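Local coordinates for tailspike protein (Acinetobacter phage vB_ApiP_P1, PDB 6E1R) that probably recognises and depolymerises the surface polysaccharide of its Acinetobacter host, working as the trimeric, hydrolase-type tailspike of the phage, at residues Q275-A280 with P300-G305; L331-G336 with K357-G362; V470-G475 with F541-F546. All blocks are in the same frame, centred on the assembly; numbering follows the deposited sequence.

Contact 1. Residues Q275-A280 with P300-G305; sequences QWHFFA and PIMFVG
Pro-300 sets its ring carbon CD 3.8 Å from Gln-275 NE2, while a water that accepts from Gln-275 N lies close to Pro-300 O. Ile-301 follows, its CG2 methyl packed against the carbonyl oxygen of Trp-276. Met-302, a selenomethionine, meets His-277 in two ways. Its backbone N donates to His-277 ND1 at 3.1 Å, within the imidazole plane but bent at the hydrogen (138°). A turn at the last torsion (chi3 -52°) also brings Met-302 CE over one face of that ring, 3.6 Å from the centroid, a CH-pi contact. Since His-277 NE2 donates to Gln-275 OE1 at 2.6 Å, both ring nitrogens are engaged and the imidazole's rotation is fixed. Met-302 O accepts from Phe-278 N in the parallel ladder. Phe-303 lies alongside Phe-278, the two rings slid apart with centroids 5.1 Å apart and planes at 10°. Val-304 rests its CB and methyls against CD2 and CE2 of Phe-279 and takes the Ala-280 N-H on its carbonyl. At Gly-305, where the chain turns a corner, a water links its O to Phe-278 O. Strand 251-254 flanks the pair beyond 273-278; Phe-253 stacks on Phe-278, and the Phe-334 ring meets Phe-303 nearly parallel. Strands 267-270 and 293-297 cover this aromatic face, whereas Phe-279 packs on Val-304 of the second subunit and Tyr-254 of the third, and Val-304 on Phe-279 of the third.

Contact 2. Residues L331-G336 with K357-G362; sequences LIKFQG and KYIFEG
Phe-334 and Phe-360 lie side by side, with CD2 of Phe-334 3.5 Å from CE2 of Phe-360 and over the rim of that ring's face. The planes are 18° apart and slid so far that they barely overlap. CE2 of Phe-334, next along the same side of the ring, meets CD2 of Tyr-358 edge to edge, and the tyrosine ring runs beside CB and CD1 of Ile-332. On the opposite face of the strands, CD1 of Leu-331 crosses Ile-359 at CG1 (3.6 Å), and CG of Lys-333 rests on the CG2 methyl of the same isoleucine. Fully extended beyond CG, which stands anti to the backbone N (chi1 -176°), Lys-333 brings NZ to 3.4 Å from Glu-361 OE1, a salt bridge whose hydrogen bond is weak; a water lies within reach of both atoms. Residue stacks on residue in unbroken parallel register, Phe over Phe and Gly over Gly but otherwise unlike pairs, the signature of successive coils of a parallel beta-helix, here with an aromatic and aliphatic ladder turned inward. Five backbone bonds hold this register, from Ile-332 N to Lys-357 O through to Gly-336 N to Glu-361 O. Further out, Ile-318 and Ile-347 cover the Phe-334 side, and Asn-350 holds the hydroxyl of Tyr-358. The charged face looks toward the trimer's other chains: Lys-333 NZ pairs with Glu-361 of the second subunit, Glu-361 OE2 with Lys-333 of the third, and Gln-335 bonds to its own copies in both.

Contact 3. Residues V470-G475 with F541-F546; sequences VNAIFG and FAMEVF
Val-470 and Ala-472 close on Met-543, a selenomethionine, from two places along the strand: Val-470 CG1 lies 3.8 Å and Ala-472 CB 3.9 Å from Met-543 CG. Val-470 CG2 meets Val-545 CG2 on the same face, which is packed against Phe-519 and Trp-521 of strand 519-523, as where two antiparallel sheets are layered face to face. Ile-473 and Ala-542 form the regular hydrogen-bonded pair, Ile-473 N to Ala-542 O (3.0 Å) being answered by Ala-542 N to Ile-473 O (3.1 Å); the pairing at Asn-471 and Glu-544 is looser. Toward the strand end the packing gives way to solvent. There the exposed Phe-474 presents an edge to the face of buried Phe-541, an edge-to-face pair with CD1 of Phe-474 3.5 Å from CE2 of Phe-541 and planes at 62°. The other face is polar in part: Asn-471 and Glu-544 lie side by side without bonding each other. Asn-471 ND2 is held by Ala-485 and Ser-484, and Glu-544 OE2 by Tyr-435. Val-470, Ala-472 and Met-543 thus pack into the apolar core of the domain, while Asn-471 OD1 and, weakly, Glu-544 OE1 offer acceptors to Asn-550 of the third subunit.

In the fold
Contacts 1, 2 and 3 follow one another along the chain. The first two are successive pairs of coils in the beta-helix, with centres 10 Å apart: strand 301-304 of contact 1 pairs with strand 331-338 of contact 2, Phe-303 O lying 2.8 Å from Gln-335 N, so four successive strands and their inward phenylalanines form one continuous ladder. Contact 3 belongs to a separate C-terminal domain, where strands 465-474 and 539-548 are adjacent in an antiparallel sheet; its centre is about 49 Å from that of contact 1 and 40 Å from that of contact 2. All three touch the third subunit, so the chains associate along the beta-helical shaft and again at the C-terminal domain.

Contact 1. Residues Q275-A280 with P300-G305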
ATOM      1  N   GLN A 275      14.024  -4.343  -2.779  1.00 35.04           N
ATOM      2  CA  GLN A 275      12.720  -4.507  -2.135  1.00 33.99           C
ATOM      3  C   GLN A 275      12.838  -4.468  -0.607  1.00 32.90           C
ATOM      4  O   GLN A 275      12.712  -5.474   0.094  1.00 35.41           O
ATOM      5  CB  GLN A 275      12.044  -5.797  -2.615  1.00 35.56           C
ATOM      6  CG  GLN A 275      11.717  -5.799  -4.101  1.00 38.06           C
ATOM      7  CD  GLN A 275      10.580  -4.861  -4.451  1.00 45.67           C
ATOM      8  OE1 GLN A 275       9.567  -4.808  -3.752  1.00 48.23           O
ATOM      9  NE2 GLN A 275      10.741  -4.113  -5.537  1.00 46.79           N
ATOM     10  N   TRP A 276      13.082  -3.257  -0.113  1.00 31.47           N
ATOM     11  CA  TRP A 276      12.980  -2.927   1.306  1.00 29.00           C
ATOM     12  C   TRP A 276      11.833  -1.933   1.448  1.00 33.98           C
ATOM     13  O   TRP A 276      11.952  -0.780   1.020  1.00 36.96           O
ATOM     14  CB  TRP A 276      14.283  -2.330   1.836  1.00 29.73           C
ATOM     15  CG  TRP A 276      15.435  -3.286   1.972  1.00 31.85           C
ATOM     16  CD1 TRP A 276      16.021  -4.014   0.977  1.00 32.72           C
ATOM     17  CD2 TRP A 276      16.166  -3.584   3.170  1.00 35.84           C
ATOM     18  NE1 TRP A 276      17.061  -4.757   1.484  1.00 33.66           N
ATOM     19  CE2 TRP A 276      17.170  -4.511   2.828  1.00 36.27           C
ATOM     20  CE3 TRP A 276      16.061  -3.163   4.500  1.00 32.80           C
ATOM     21  CZ2 TRP A 276      18.066  -5.022   3.766  1.00 33.06           C
ATOM     22  CZ3 TRP A 276      16.950  -3.673   5.431  1.00 27.97           C
ATOM     23  CH2 TRP A 276      17.938  -4.594   5.058  1.00 25.79           C
ATOM     24  N   HIS A 277      10.725  -2.372   2.040  1.00 29.29           N
ATOM     25  CA  HIS A 277       9.535  -1.542   2.156  1.00 31.08           C
ATOM     26  C   HIS A 277       9.093  -1.459   3.611  1.00 36.19           C
ATOM     27  O   HIS A 277       9.374  -2.351   4.414  1.00 41.88           O
ATOM     28  CB  HIS A 277       8.396  -2.077   1.281  1.00 32.48           C
ATOM     29  CG  HIS A 277       8.747  -2.165  -0.171  1.00 33.25           C
ATOM     30  ND1 HIS A 277       9.138  -1.069  -0.910  1.00 37.56           N
ATOM     31  CD2 HIS A 277       8.773  -3.219  -1.021  1.00 35.99           C
ATOM     32  CE1 HIS A 277       9.388  -1.442  -2.151  1.00 39.28           C
ATOM     33  NE2 HIS A 277       9.173  -2.743  -2.246  1.00 41.61           N
ATOM     34  N   PHE A 278       8.394  -0.373   3.937  1.00 29.08           N
ATOM     35  CA  PHE A 278       8.020  -0.046   5.311  1.00 28.83           C
ATOM     36  C   PHE A 278       6.545   0.331   5.352  1.00 33.22           C
ATOM     37  O   PHE A 278       6.161   1.401   4.868  1.00 43.93           O
ATOM     38  CB  PHE A 278       8.888   1.091   5.856  1.00 24.12           C
ATOM     39  CG  PHE A 278      10.361   0.796   5.824  1.00 26.67           C
ATOM     40  CD1 PHE A 278      11.109   1.038   4.683  1.00 30.56           C
ATOM     41  CD2 PHE A 278      10.999   0.282   6.940  1.00 25.45           C
ATOM     42  CE1 PHE A 278      12.462   0.764   4.654  1.00 35.19           C
ATOM     43  CE2 PHE A 278      12.353   0.009   6.918  1.00 27.73           C
ATOM     44  CZ  PHE A 278      13.086   0.249   5.774  1.00 35.27           C
ATOM     45  N   PHE A 279       5.723  -0.541   5.932  1.00 36.80           N
ATOM     46  CA  PHE A 279       4.286  -0.313   6.055  1.00 40.11           C
ATOM     47  C   PHE A 279       3.983   0.199   7.459  1.00 41.22           C
ATOM     48  O   PHE A 279       4.141  -0.536   8.440  1.00 42.29           O
ATOM     49  CB  PHE A 279       3.504  -1.592   5.766  1.00 42.75           C
ATOM     50  CG  PHE A 279       3.536  -2.015   4.325  1.00 47.97           C
ATOM     51  CD1 PHE A 279       4.577  -2.787   3.839  1.00 49.65           C
ATOM     52  CD2 PHE A 279       2.522  -1.642   3.458  1.00 45.32           C
ATOM     53  CE1 PHE A 279       4.607  -3.179   2.512  1.00 47.48           C
ATOM     54  CE2 PHE A 279       2.547  -2.031   2.132  1.00 43.19           C
ATOM     55  CZ  PHE A 279       3.591  -2.801   1.659  1.00 43.66           C
ATOM     56  N   ALA A 280       3.550   1.458   7.549  1.00 38.29           N
ATOM     57  CA  ALA A 280       3.090   2.059   8.804  1.00 33.49           C
ATOM     58  C   ALA A 280       4.164   2.003   9.889  1.00 34.83           C
ATOM     59  O   ALA A 280       3.868   1.824  11.072  1.00 38.13           O
ATOM     60  CB  ALA A 280       1.795   1.402   9.287  1.00 29.23           C
ATOM     61  N   PRO A 300      12.625  -0.109  -6.174  1.00 28.55           N
ATOM     62  CA  PRO A 300      12.050   0.996  -5.402  1.00 31.14           C
ATOM     63  C   PRO A 300      12.060   0.740  -3.902  1.00 35.85           C
ATOM     64  O   PRO A 300      12.160  -0.393  -3.426  1.00 41.62           O
ATOM     65  CB  PRO A 300      10.614   1.084  -5.928  1.00 31.45           C
ATOM     66  CG  PRO A 300      10.330  -0.287  -6.415  1.00 31.78           C
ATOM     67  CD  PRO A 300      11.612  -0.750  -7.029  1.00 29.61           C
ATOM     68  N   ILE A 301      11.958   1.838  -3.157  1.00 35.71           N
ATOM     69  CA  ILE A 301      11.819   1.822  -1.706  1.00 34.15           C
ATOM     70  C   ILE A 301      10.563   2.611  -1.367  1.00 37.47           C
ATOM     71  O   ILE A 301      10.457   3.794  -1.716  1.00 39.66           O
ATOM     72  CB  ILE A 301      13.049   2.416  -1.002  1.00 32.28           C
ATOM     73  CG1 ILE A 301      14.317   1.670  -1.422  1.00 29.05           C
ATOM     74  CG2 ILE A 301      12.869   2.373   0.509  1.00 35.63           C
ATOM     75  CD1 ILE A 301      15.589   2.286  -0.883  1.00 27.16           C
HETATM   76  N   MSE A 302       9.614   1.966  -0.698  1.00 35.99           N
HETATM   77  CA  MSE A 302       8.328   2.602  -0.433  1.00 35.86           C
HETATM   78  C   MSE A 302       7.978   2.666   1.049  1.00 37.53           C
HETATM   79  O   MSE A 302       8.238   1.730   1.805  1.00 44.38           O
HETATM   80  CB  MSE A 302       7.214   1.872  -1.183  1.00 39.52           C
HETATM   81  CG  MSE A 302       7.412   1.810  -2.683  1.00 52.25           C
HETATM   82 SE   MSE A 302       5.938   0.892  -3.559  1.00 72.93          SE
HETATM   83  CE  MSE A 302       5.929  -0.746  -2.499  1.00 68.76           C
ATOM     84  N   PHE A 303       7.378   3.783   1.451  1.00 33.00           N
ATOM     85  CA  PHE A 303       6.855   3.975   2.799  1.00 32.57           C
ATOM     86  C   PHE A 303       5.347   4.143   2.687  1.00 34.74           C
ATOM     87  O   PHE A 303       4.866   5.192   2.243  1.00 37.30           O
ATOM     88  CB  PHE A 303       7.492   5.187   3.479  1.00 32.58           C
ATOM     89  CG  PHE A 303       8.979   5.078   3.651  1.00 33.74           C
ATOM     90  CD1 PHE A 303       9.839   5.477   2.642  1.00 29.35           C
ATOM     91  CD2 PHE A 303       9.518   4.578   4.826  1.00 33.70           C
ATOM     92  CE1 PHE A 303      11.206   5.381   2.798  1.00 29.40           C
ATOM     93  CE2 PHE A 303      10.887   4.478   4.990  1.00 29.25           C
ATOM     94  CZ  PHE A 303      11.730   4.879   3.974  1.00 31.20           C
ATOM     95  N   VAL A 304       4.602   3.117   3.083  1.00 31.10           N
ATOM     96  CA  VAL A 304       3.144   3.120   2.980  1.00 32.00           C
ATOM     97  C   VAL A 304       2.614   3.396   4.385  1.00 35.29           C
ATOM     98  O   VAL A 304       2.447   2.489   5.204  1.00 37.52           O
ATOM     99  CB  VAL A 304       2.607   1.810   2.403  1.00 28.51           C
ATOM    100  CG1 VAL A 304       1.097   1.876   2.253  1.00 29.01           C
ATOM    101  CG2 VAL A 304       3.265   1.512   1.059  1.00 27.52           C
ATOM    102  N   GLY A 305       2.356   4.672   4.668  1.00 36.82           N
ATOM    103  CA  GLY A 305       1.893   5.085   5.978  1.00 30.37           C
ATOM    104  C   GLY A 305       2.991   5.079   7.025  1.00 31.27           C
ATOM    105  O   GLY A 305       3.998   4.384   6.863  1.00 36.04           O
TER
HETATM  106  O   HOH W   1      14.723  -1.788  -3.248  1.00 27.86           O
HETATM  107  O   HOH W   2       6.393   3.358   6.912  1.00 27.13           O

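Contact 2. Residues L331-G336 with K357-G362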
ATOM      1  N   LEU A 331      12.490   4.680  -7.763  1.00 33.32           N
ATOM      2  CA  LEU A 331      11.470   5.463  -7.086  1.00 32.11           C
ATOM      3  C   LEU A 331      11.565   5.266  -5.582  1.00 38.42           C
ATOM      4  O   LEU A 331      11.723   4.139  -5.104  1.00 44.60           O
ATOM      5  CB  LEU A 331      10.068   5.074  -7.571  1.00 30.82           C
ATOM      6  CG  LEU A 331       8.896   5.636  -6.768  1.00 32.21           C
ATOM      7  CD1 LEU A 331       8.876   7.151  -6.854  1.00 35.97           C
ATOM      8  CD2 LEU A 331       7.580   5.046  -7.251  1.00 36.98           C
ATOM      9  N   ILE A 332      11.467   6.367  -4.844  1.00 35.99           N
ATOM     10  CA  ILE A 332      11.280   6.345  -3.399  1.00 34.66           C
ATOM     11  C   ILE A 332       9.961   7.052  -3.123  1.00 37.01           C
ATOM     12  O   ILE A 332       9.856   8.274  -3.294  1.00 38.26           O
ATOM     13  CB  ILE A 332      12.437   7.011  -2.647  1.00 31.99           C
ATOM     14  CG1 ILE A 332      13.739   6.244  -2.887  1.00 24.67           C
ATOM     15  CG2 ILE A 332      12.127   7.085  -1.157  1.00 23.82           C
ATOM     16  CD1 ILE A 332      14.930   6.819  -2.150  1.00 24.46           C
ATOM     17  N   LYS A 333       8.953   6.292  -2.702  1.00 34.89           N
ATOM     18  CA  LYS A 333       7.607   6.813  -2.512  1.00 29.69           C
ATOM     19  C   LYS A 333       7.318   6.981  -1.028  1.00 29.95           C
ATOM     20  O   LYS A 333       7.481   6.037  -0.247  1.00 38.50           O
ATOM     21  CB  LYS A 333       6.563   5.893  -3.149  1.00 26.13           C
ATOM     22  CG  LYS A 333       5.146   6.438  -3.057  1.00 35.06           C
ATOM     23  CD  LYS A 333       4.157   5.590  -3.837  1.00 32.43           C
ATOM     24  CE  LYS A 333       2.774   6.227  -3.838  1.00 31.84           C
ATOM     25  NZ  LYS A 333       1.773   5.406  -4.576  1.00 30.78           N
ATOM     26  N   PHE A 334       6.893   8.180  -0.648  1.00 30.57           N
ATOM     27  CA  PHE A 334       6.421   8.476   0.702  1.00 33.19           C
ATOM     28  C   PHE A 334       4.904   8.621   0.604  1.00 36.01           C
ATOM     29  O   PHE A 334       4.385   9.708   0.341  1.00 42.12           O
ATOM     30  CB  PHE A 334       7.079   9.739   1.251  1.00 36.10           C
ATOM     31  CG  PHE A 334       8.566   9.620   1.427  1.00 36.92           C
ATOM     32  CD1 PHE A 334       9.100   9.082   2.585  1.00 35.51           C
ATOM     33  CD2 PHE A 334       9.430  10.046   0.433  1.00 36.48           C
ATOM     34  CE1 PHE A 334      10.468   8.973   2.748  1.00 36.22           C
ATOM     35  CE2 PHE A 334      10.799   9.938   0.591  1.00 32.77           C
ATOM     36  CZ  PHE A 334      11.317   9.401   1.748  1.00 31.51           C
ATOM     37  N   GLN A 335       4.196   7.515   0.809  1.00 30.21           N
ATOM     38  CA  GLN A 335       2.745   7.462   0.634  1.00 31.19           C
ATOM     39  C   GLN A 335       2.078   7.697   1.985  1.00 33.26           C
ATOM     40  O   GLN A 335       2.001   6.792   2.819  1.00 28.93           O
ATOM     41  CB  GLN A 335       2.324   6.128   0.024  1.00 28.15           C
ATOM     42  CG  GLN A 335       0.827   5.991  -0.189  1.00 30.64           C
ATOM     43  CD  GLN A 335       0.459   4.744  -0.971  1.00 35.32           C
ATOM     44  OE1 GLN A 335       1.292   4.165  -1.668  1.00 38.87           O
ATOM     45  NE2 GLN A 335      -0.796   4.323  -0.857  1.00 36.73           N
ATOM     46  N   GLY A 336       1.598   8.921   2.196  1.00 30.24           N
ATOM     47  CA  GLY A 336       0.859   9.262   3.396  1.00 30.09           C
ATOM     48  C   GLY A 336       1.673   9.173   4.670  1.00 39.09           C
ATOM     49  O   GLY A 336       1.265   8.507   5.627  1.00 48.08           O
ATOM     50  N   LYS A 357      13.902   8.986  -8.403  1.00 31.54           N
ATOM     51  CA  LYS A 357      12.803   9.936  -8.388  1.00 32.16           C
ATOM     52  C   LYS A 357      12.008   9.773  -7.098  1.00 36.83           C
ATOM     53  O   LYS A 357      12.069   8.739  -6.429  1.00 45.34           O
ATOM     54  CB  LYS A 357      11.890   9.740  -9.599  1.00 32.64           C
ATOM     55  CG  LYS A 357      12.611   9.729 -10.939  1.00 33.86           C
ATOM     56  CD  LYS A 357      13.367  11.025 -11.176  1.00 37.62           C
ATOM     57  CE  LYS A 357      13.972  11.064 -12.571  1.00 35.17           C
ATOM     58  NZ  LYS A 357      14.854  12.250 -12.759  1.00 31.48           N
ATOM     59  N   TYR A 358      11.250  10.809  -6.754  1.00 32.91           N
ATOM     60  CA  TYR A 358      10.530  10.844  -5.489  1.00 34.06           C
ATOM     61  C   TYR A 358       9.050  11.105  -5.721  1.00 36.28           C
ATOM     62  O   TYR A 358       8.674  11.883  -6.602  1.00 41.87           O
ATOM     63  CB  TYR A 358      11.111  11.913  -4.555  1.00 28.32           C
ATOM     64  CG  TYR A 358      12.507  11.593  -4.074  1.00 35.81           C
ATOM     65  CD1 TYR A 358      13.618  11.900  -4.847  1.00 38.58           C
ATOM     66  CD2 TYR A 358      12.711  10.977  -2.847  1.00 32.74           C
ATOM     67  CE1 TYR A 358      14.896  11.605  -4.410  1.00 35.61           C
ATOM     68  CE2 TYR A 358      13.984  10.679  -2.402  1.00 33.06           C
ATOM     69  CZ  TYR A 358      15.073  10.996  -3.186  1.00 33.40           C
ATOM     70  OH  TYR A 358      16.341  10.699  -2.744  1.00 34.37           O
ATOM     71  N   ILE A 359       8.219  10.444  -4.922  1.00 40.69           N
ATOM     72  CA  ILE A 359       6.784  10.693  -4.880  1.00 41.06           C
ATOM     73  C   ILE A 359       6.411  11.004  -3.438  1.00 39.16           C
ATOM     74  O   ILE A 359       6.665  10.195  -2.537  1.00 36.73           O
ATOM     75  CB  ILE A 359       5.974   9.501  -5.413  1.00 39.06           C
ATOM     76  CG1 ILE A 359       6.112   9.402  -6.934  1.00 36.75           C
ATOM     77  CG2 ILE A 359       4.511   9.630  -5.017  1.00 35.87           C
ATOM     78  CD1 ILE A 359       5.319   8.267  -7.547  1.00 35.84           C
ATOM     79  N   PHE A 360       5.817  12.173  -3.223  1.00 35.84           N
ATOM     80  CA  PHE A 360       5.285  12.575  -1.925  1.00 36.44           C
ATOM     81  C   PHE A 360       3.773  12.671  -2.088  1.00 43.27           C
ATOM     82  O   PHE A 360       3.261  13.630  -2.672  1.00 48.02           O
ATOM     83  CB  PHE A 360       5.895  13.893  -1.457  1.00 34.49           C
ATOM     84  CG  PHE A 360       7.347  13.792  -1.089  1.00 38.23           C
ATOM     85  CD1 PHE A 360       8.332  13.857  -2.062  1.00 38.74           C
ATOM     86  CD2 PHE A 360       7.729  13.643   0.235  1.00 37.68           C
ATOM     87  CE1 PHE A 360       9.670  13.764  -1.722  1.00 36.18           C
ATOM     88  CE2 PHE A 360       9.064  13.553   0.583  1.00 36.26           C
ATOM     89  CZ  PHE A 360      10.036  13.614  -0.398  1.00 35.64           C
ATOM     90  N   GLU A 361       3.066  11.671  -1.573  1.00 42.37           N
ATOM     91  CA  GLU A 361       1.629  11.517  -1.781  1.00 36.90           C
ATOM     92  C   GLU A 361       0.916  11.706  -0.447  1.00 34.76           C
ATOM     93  O   GLU A 361       0.917  10.810   0.401  1.00 39.61           O
ATOM     94  CB  GLU A 361       1.332  10.151  -2.391  1.00 36.98           C
ATOM     95  CG  GLU A 361      -0.091   9.965  -2.869  1.00 43.06           C
ATOM     96  CD  GLU A 361      -0.326   8.572  -3.412  1.00 50.71           C
ATOM     97  OE1 GLU A 361       0.060   8.309  -4.571  1.00 54.77           O
ATOM     98  OE2 GLU A 361      -0.875   7.732  -2.671  1.00 52.25           O
ATOM     99  N   GLY A 362       0.308  12.876  -0.269  1.00 29.17           N
ATOM    100  CA  GLY A 362      -0.485  13.141   0.913  1.00 29.54           C
ATOM    101  C   GLY A 362       0.292  13.276   2.203  1.00 41.99           C
ATOM    102  O   GLY A 362      -0.294  13.136   3.278  1.00 47.43           O
TER
HETATM  103  O   HOH W   3      -0.697   6.039  -6.237  1.00 30.73           O

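Contact 3. Residues V470-G475 with F541-F546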
ATOM      1  N   VAL A 470       7.918  34.792 -34.092  1.00 36.77           N
ATOM      2  CA  VAL A 470       9.324  34.990 -33.762  1.00 32.52           C
ATOM      3  C   VAL A 470       9.470  36.295 -32.996  1.00 33.22           C
ATOM      4  O   VAL A 470       9.019  37.349 -33.460  1.00 34.66           O
ATOM      5  CB  VAL A 470      10.211  34.999 -35.018  1.00 26.76           C
ATOM      6  CG1 VAL A 470      11.667  35.113 -34.615  1.00 26.88           C
ATOM      7  CG2 VAL A 470       9.978  33.746 -35.843  1.00 30.13           C
ATOM      8  N   ASN A 471      10.101  36.223 -31.828  1.00 39.94           N
ATOM      9  CA  ASN A 471      10.446  37.397 -31.036  1.00 37.32           C
ATOM     10  C   ASN A 471      11.965  37.496 -31.008  1.00 38.39           C
ATOM     11  O   ASN A 471      12.631  36.729 -30.303  1.00 46.29           O
ATOM     12  CB  ASN A 471       9.868  37.303 -29.624  1.00 33.19           C
ATOM     13  CG  ASN A 471      10.132  38.551 -28.799  1.00 35.46           C
ATOM     14  OD1 ASN A 471      10.026  38.531 -27.573  1.00 37.25           O
ATOM     15  ND2 ASN A 471      10.465  39.647 -29.470  1.00 36.80           N
ATOM     16  N   ALA A 472      12.509  38.434 -31.776  1.00 31.29           N
ATOM     17  CA  ALA A 472      13.945  38.657 -31.837  1.00 30.57           C
ATOM     18  C   ALA A 472      14.317  39.815 -30.924  1.00 31.81           C
ATOM     19  O   ALA A 472      13.630  40.840 -30.893  1.00 35.49           O
ATOM     20  CB  ALA A 472      14.397  38.948 -33.269  1.00 27.80           C
ATOM     21  N   ILE A 473      15.404  39.642 -30.175  1.00 37.90           N
ATOM     22  CA  ILE A 473      15.877  40.648 -29.237  1.00 36.69           C
ATOM     23  C   ILE A 473      17.373  40.848 -29.430  1.00 34.49           C
ATOM     24  O   ILE A 473      18.068  40.016 -30.016  1.00 30.91           O
ATOM     25  CB  ILE A 473      15.577  40.268 -27.772  1.00 39.03           C
ATOM     26  CG1 ILE A 473      16.290  38.963 -27.413  1.00 43.06           C
ATOM     27  CG2 ILE A 473      14.078  40.155 -27.539  1.00 37.71           C
ATOM     28  CD1 ILE A 473      16.327  38.675 -25.932  1.00 46.69           C
ATOM     29  N   PHE A 474      17.861  41.975 -28.923  1.00 38.58           N
ATOM     30  CA  PHE A 474      19.286  42.269 -28.909  1.00 40.42           C
ATOM     31  C   PHE A 474      19.919  41.641 -27.676  1.00 46.45           C
ATOM     32  O   PHE A 474      19.437  41.839 -26.555  1.00 46.73           O
ATOM     33  CB  PHE A 474      19.525  43.780 -28.921  1.00 36.51           C
ATOM     34  CG  PHE A 474      20.971  44.165 -29.007  1.00 36.18           C
ATOM     35  CD1 PHE A 474      21.755  43.741 -30.067  1.00 39.18           C
ATOM     36  CD2 PHE A 474      21.549  44.957 -28.030  1.00 37.58           C
ATOM     37  CE1 PHE A 474      23.088  44.099 -30.150  1.00 38.41           C
ATOM     38  CE2 PHE A 474      22.880  45.318 -28.106  1.00 38.74           C
ATOM     39  CZ  PHE A 474      23.650  44.889 -29.168  1.00 37.64           C
ATOM     40  N   GLY A 475      20.995  40.888 -27.883  1.00 48.86           N
ATOM     41  CA  GLY A 475      21.635  40.188 -26.788  1.00 46.92           C
ATOM     42  C   GLY A 475      21.210  38.738 -26.693  1.00 46.99           C
ATOM     43  O   GLY A 475      20.966  38.088 -27.714  1.00 49.96           O
ATOM     44  N   PHE A 541      22.208  38.642 -31.486  1.00 38.08           N
ATOM     45  CA  PHE A 541      20.777  38.644 -31.229  1.00 40.09           C
ATOM     46  C   PHE A 541      20.334  37.245 -30.817  1.00 43.80           C
ATOM     47  O   PHE A 541      21.089  36.274 -30.916  1.00 47.63           O
ATOM     48  CB  PHE A 541      19.991  39.119 -32.461  1.00 38.35           C
ATOM     49  CG  PHE A 541      20.293  40.535 -32.864  1.00 40.76           C
ATOM     50  CD1 PHE A 541      21.391  40.827 -33.658  1.00 38.68           C
ATOM     51  CD2 PHE A 541      19.475  41.576 -32.451  1.00 39.68           C
ATOM     52  CE1 PHE A 541      21.671  42.129 -34.028  1.00 37.29           C
ATOM     53  CE2 PHE A 541      19.749  42.880 -32.819  1.00 38.79           C
ATOM     54  CZ  PHE A 541      20.848  43.157 -33.608  1.00 37.99           C
ATOM     55  N   ALA A 542      19.094  37.151 -30.343  1.00 38.18           N
ATOM     56  CA  ALA A 542      18.524  35.881 -29.913  1.00 37.24           C
ATOM     57  C   ALA A 542      17.055  35.834 -30.299  1.00 37.97           C
ATOM     58  O   ALA A 542      16.309  36.781 -30.030  1.00 40.20           O
ATOM     59  CB  ALA A 542      18.683  35.685 -28.402  1.00 38.89           C
HETATM   60  N   MSE A 543      16.643  34.735 -30.922  1.00 36.15           N
HETATM   61  CA  MSE A 543      15.258  34.567 -31.346  1.00 38.17           C
HETATM   62  C   MSE A 543      14.508  33.569 -30.471  1.00 45.64           C
HETATM   63  O   MSE A 543      15.102  32.656 -29.894  1.00 49.93           O
HETATM   64  CB  MSE A 543      15.190  34.111 -32.807  1.00 41.41           C
HETATM   65  CG  MSE A 543      15.381  35.214 -33.837  1.00 54.12           C
HETATM   66 SE   MSE A 543      17.183  35.954 -33.871  1.00 67.45          SE
HETATM   67  CE  MSE A 543      17.139  36.761 -35.641  1.00 67.86           C
ATOM     68  N   GLU A 544      13.194  33.756 -30.380  1.00 42.66           N
ATOM     69  CA  GLU A 544      12.300  32.812 -29.721  1.00 41.40           C
ATOM     70  C   GLU A 544      11.135  32.543 -30.659  1.00 41.71           C
ATOM     71  O   GLU A 544      10.394  33.467 -31.009  1.00 44.01           O
ATOM     72  CB  GLU A 544      11.802  33.353 -28.378  1.00 46.50           C
ATOM     73  CG  GLU A 544      12.874  33.417 -27.307  1.00 46.31           C
ATOM     74  CD  GLU A 544      12.389  34.047 -26.017  1.00 49.06           C
ATOM     75  OE1 GLU A 544      11.958  35.220 -26.048  1.00 49.96           O
ATOM     76  OE2 GLU A 544      12.437  33.368 -24.969  1.00 46.57           O
ATOM     77  N   VAL A 545      10.978  31.287 -31.067  1.00 38.71           N
ATOM     78  CA  VAL A 545       9.993  30.904 -32.070  1.00 39.42           C
ATOM     79  C   VAL A 545       8.871  30.130 -31.392  1.00 39.87           C
ATOM     80  O   VAL A 545       9.122  29.249 -30.561  1.00 42.44           O
ATOM     81  CB  VAL A 545      10.635  30.073 -33.198  1.00 35.26           C
ATOM     82  CG1 VAL A 545       9.618  29.768 -34.287  1.00 36.51           C
ATOM     83  CG2 VAL A 545      11.837  30.805 -33.776  1.00 26.84           C
ATOM     84  N   PHE A 546       7.633  30.459 -31.754  1.00 35.78           N
ATOM     85  CA  PHE A 546       6.437  29.781 -31.262  1.00 30.84           C
ATOM     86  C   PHE A 546       5.660  29.299 -32.479  1.00 32.31           C
ATOM     87  O   PHE A 546       5.154  30.114 -33.257  1.00 38.83           O
ATOM     88  CB  PHE A 546       5.578  30.711 -30.402  1.00 30.81           C
ATOM     89  CG  PHE A 546       6.315  31.345 -29.254  1.00 34.61           C
ATOM     90  CD1 PHE A 546       7.098  32.473 -29.451  1.00 33.10           C
ATOM     91  CD2 PHE A 546       6.213  30.823 -27.974  1.00 42.39           C
ATOM     92  CE1 PHE A 546       7.773  33.060 -28.396  1.00 35.60           C
ATOM     93  CE2 PHE A 546       6.885  31.407 -26.914  1.00 40.98           C
ATOM     94  CZ  PHE A 546       7.666  32.527 -27.126  1.00 41.43           C
TER